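Local coordinates for protein thymine dioxygenase (Neurospora crassa, PDB 5C3R) that probably acts as a 2-oxoglutarate-dependent, non-haem iron dioxygenase that oxidises the methyl group of thymine in successive steps, at residues Tyr123-Glu128 / Leu191-Tyr196. Residues are numbered along the deposited sequence; the frame is centred on the assembly and turned at random.
Sequences YEIGRE and LRLLHY. With AKG (2-oxoglutaric acid), chain F; HMU (5-hydroxymethyl uracil), chain G.
Residues 123-125 and 191-193 pair as antiparallel strands where strand 121-125 extends the major sheet of the double-stranded beta-helix beyond its strand 190-200, beside the active site. Tyr-123 with Leu-193 and Ile-125 with Leu-191 are hydrogen-bonded pairs, each closed by two backbone bonds. Between them, Glu-124 and Arg-192 form a non-hydrogen-bonded pair whose side chains lie side by side on the sheet face that bears the ligands. Their aliphatic parts touch first, with Glu-124 CG 3.8 Å from Arg-192 CG. A salt bridge follows, in which Arg-192 NE gives a hydrogen bond to Glu-124 OE1 at 2.9 Å. The arginine meets this oxygen from above the carboxylate plane, and the two planar groups are turned 33° apart. A weak bond from Arg-192 NH2 reaches the same oxygen. The arginine is extended to CD and bends at chi3 (-96°), which carries the guanidinium round to present NE to the glutamate and NH1 to the cosubstrate. NH1 of Arg-192 bonds O2 of 2-oxoglutarate at 2.9 Å. The 5-hydroxymethyl uracil stands edge-on over one guanidinium face and presents C6, 3.5 Å from Arg-192 NH2. One water accepts from N1 of this ligand and donates to Glu-124 OE1. Thus the pair joins cosubstrate and pyrimidine sites, and the glutamate probably steadies the arginine's charge and rotation. Further along the strand, Tyr-196 OH donates to 2-oxoglutarate O4 at 2.7 Å. On the other face, Ile-125 CD1 packs 4.0 Å from Leu-191 CD2, and Leu-193 CD1 meets the edge of the Tyr-123 ring. Helix 147-173 covers this apolar face through Met-151 and Phe-154, and helix 57-71 adds Phe-71. Strand 190-200 continues the sheet to strand 284-295, while strand 121-125 leads to 91-93.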
loop_
_atom_site.group_PDB
_atom_site.type_symbol
_atom_site.label_atom_id
_atom_site.label_comp_id
_atom_site.label_asym_id
_atom_site.label_seq_id
_atom_site.Cartn_x
_atom_site.Cartn_y
_atom_site.Cartn_z
ATOM N N TYR A 123 -0.006 3.664 11.910
ATOM C CA TYR A 123 1.304 4.022 12.412
ATOM C C TYR A 123 2.334 3.752 11.330
ATOM O O TYR A 123 2.479 2.613 10.863
ATOM C CB TYR A 123 1.633 3.222 13.664
ATOM C CG TYR A 123 2.991 3.533 14.243
ATOM C CD1 TYR A 123 3.215 4.716 14.943
ATOM C CD2 TYR A 123 4.052 2.644 14.098
ATOM C CE1 TYR A 123 4.458 5.003 15.486
ATOM C CE2 TYR A 123 5.302 2.928 14.631
ATOM C CZ TYR A 123 5.498 4.106 15.329
ATOM O OH TYR A 123 6.736 4.390 15.862
ATOM N N GLU A 124 3.060 4.797 10.949
ATOM C CA GLU A 124 3.957 4.718 9.809
ATOM C C GLU A 124 5.429 4.808 10.197
ATOM O O GLU A 124 5.836 5.692 10.947
ATOM C CB GLU A 124 3.574 5.782 8.795
ATOM C CG GLU A 124 2.221 5.471 8.176
ATOM C CD GLU A 124 1.643 6.608 7.373
ATOM O OE1 GLU A 124 1.246 6.364 6.215
ATOM O OE2 GLU A 124 1.578 7.732 7.901
ATOM N N ILE A 125 6.204 3.865 9.670
ATOM C CA ILE A 125 7.627 3.723 9.941
ATOM C C ILE A 125 8.394 3.888 8.632
ATOM O O ILE A 125 8.117 3.177 7.667
ATOM C CB ILE A 125 7.923 2.313 10.494
ATOM C CG1 ILE A 125 7.312 2.144 11.886
ATOM C CG2 ILE A 125 9.417 2.037 10.531
ATOM C CD1 ILE A 125 7.088 0.698 12.275
ATOM N N GLY A 126 9.353 4.815 8.612
ATOM C CA GLY A 126 10.266 4.989 7.479
ATOM C C GLY A 126 11.595 4.315 7.769
ATOM O O GLY A 126 11.762 3.697 8.822
ATOM N N ARG A 127 12.547 4.423 6.842
ATOM C CA ARG A 127 13.894 3.888 7.089
ATOM C C ARG A 127 14.563 4.684 8.202
ATOM O O ARG A 127 14.359 5.889 8.307
ATOM C CB ARG A 127 14.757 3.877 5.821
ATOM C CG ARG A 127 15.202 5.234 5.314
ATOM C CD ARG A 127 16.100 5.081 4.094
ATOM N NE ARG A 127 16.264 6.346 3.375
ATOM C CZ ARG A 127 17.279 7.194 3.524
ATOM N NH1 ARG A 127 18.269 6.940 4.370
ATOM N NH2 ARG A 127 17.309 8.309 2.805
ATOM N N GLU A 128 15.358 3.997 9.017
ATOM C CA GLU A 128 15.908 4.554 10.254
ATOM C C GLU A 128 16.897 5.695 10.073
ATOM O O GLU A 128 16.997 6.576 10.934
ATOM C CB GLU A 128 16.608 3.453 11.053
ATOM C CG GLU A 128 15.658 2.535 11.795
ATOM C CD GLU A 128 15.269 3.077 13.159
ATOM O OE1 GLU A 128 14.404 3.977 13.237
ATOM O OE2 GLU A 128 15.821 2.580 14.160
ATOM N N LEU A 191 6.459 1.863 5.856
ATOM C CA LEU A 191 5.743 0.738 6.439
ATOM C C LEU A 191 4.558 1.293 7.217
ATOM O O LEU A 191 4.734 1.867 8.298
ATOM C CB LEU A 191 6.685 -0.042 7.362
ATOM C CG LEU A 191 6.144 -1.147 8.263
ATOM C CD1 LEU A 191 5.485 -2.252 7.453
ATOM C CD2 LEU A 191 7.293 -1.703 9.093
ATOM N N ARG A 192 3.359 1.136 6.660
ATOM C CA ARG A 192 2.140 1.592 7.317
ATOM C C ARG A 192 1.425 0.432 8.000
ATOM O O ARG A 192 0.866 -0.441 7.342
ATOM C CB ARG A 192 1.203 2.265 6.312
ATOM C CG ARG A 192 -0.121 2.730 6.916
ATOM C CD ARG A 192 -1.093 3.261 5.872
ATOM N NE ARG A 192 -1.043 4.719 5.734
ATOM C CZ ARG A 192 -1.857 5.435 4.951
ATOM N NH1 ARG A 192 -2.794 4.846 4.205
ATOM N NH2 ARG A 192 -1.726 6.755 4.903
ATOM N N LEU A 193 1.439 0.435 9.327
ATOM C CA LEU A 193 0.645 -0.510 10.108
ATOM C C LEU A 193 -0.763 0.054 10.212
ATOM O O LEU A 193 -0.935 1.249 10.443
ATOM C CB LEU A 193 1.238 -0.698 11.505
ATOM C CG LEU A 193 2.719 -1.081 11.570
ATOM C CD1 LEU A 193 3.158 -1.150 13.020
ATOM C CD2 LEU A 193 2.991 -2.404 10.877
ATOM N N LEU A 194 -1.764 -0.804 10.022
ATOM C CA LEU A 194 -3.159 -0.379 10.021
ATOM C C LEU A 194 -3.987 -1.230 10.964
ATOM O O LEU A 194 -3.830 -2.448 11.030
ATOM C CB LEU A 194 -3.750 -0.474 8.614
ATOM C CG LEU A 194 -3.430 0.676 7.656
ATOM C CD1 LEU A 194 -3.474 0.211 6.205
ATOM C CD2 LEU A 194 -4.391 1.829 7.879
ATOM N N HIS A 195 -4.878 -0.569 11.689
ATOM C CA HIS A 195 -5.843 -1.241 12.528
ATOM C C HIS A 195 -7.196 -0.590 12.297
ATOM O O HIS A 195 -7.351 0.617 12.482
ATOM C CB HIS A 195 -5.420 -1.151 13.992
ATOM C CG HIS A 195 -6.465 -1.610 14.957
ATOM N ND1 HIS A 195 -6.867 -0.845 16.029
ATOM C CD2 HIS A 195 -7.193 -2.749 15.012
ATOM C CE1 HIS A 195 -7.794 -1.496 16.710
ATOM N NE2 HIS A 195 -8.010 -2.655 16.113
ATOM N N TYR A 196 -8.145 -1.397 11.836
ATOM C CA TYR A 196 -9.519 -0.980 11.638
ATOM C C TYR A 196 -10.319 -1.601 12.783
ATOM O O TYR A 196 -10.597 -2.803 12.756
ATOM C CB TYR A 196 -10.050 -1.482 10.287
ATOM C CG TYR A 196 -9.256 -1.029 9.070
ATOM C CD1 TYR A 196 -9.595 0.133 8.387
ATOM C CD2 TYR A 196 -8.184 -1.777 8.591
ATOM C CE1 TYR A 196 -8.884 0.545 7.271
ATOM C CE2 TYR A 196 -7.459 -1.364 7.481
ATOM C CZ TYR A 196 -7.819 -0.208 6.824
ATOM O OH TYR A 196 -7.120 0.197 5.718
HETATM C C1 AKG F . -3.681 2.007 1.969
HETATM O O1 AKG F . -3.227 2.726 1.054
HETATM O O2 AKG F . -3.336 2.185 3.156
HETATM C C2 AKG F . -4.640 0.942 1.632
HETATM O O5 AKG F . -5.012 0.812 0.461
HETATM C C3 AKG F . -5.161 0.035 2.737
HETATM C C4 AKG F . -5.799 -1.238 2.183
HETATM C C5 AKG F . -6.094 -2.249 3.277
HETATM O O3 AKG F . -6.384 -3.405 2.921
HETATM O O4 AKG F . -6.051 -1.927 4.491
HETATM N N1 HMU G . 0.742 7.171 2.104
HETATM C C2 HMU G . 1.966 6.899 1.342
HETATM O O2 HMU G . 3.050 7.172 1.806
HETATM N N3 HMU G . 1.861 6.296 0.006
HETATM C C4 HMU G . 0.580 5.980 -0.526
HETATM O O3 HMU G . -2.771 5.318 0.729
HETATM O O4 HMU G . 0.516 5.482 -1.623
HETATM C C5 HMU G . -0.631 6.251 0.250
HETATM C CM5 HMU G . -2.009 5.923 -0.288
HETATM C C6 HMU G . -0.518 6.850 1.570
HETATM O O HOH W 1 1.279 8.266 4.530
#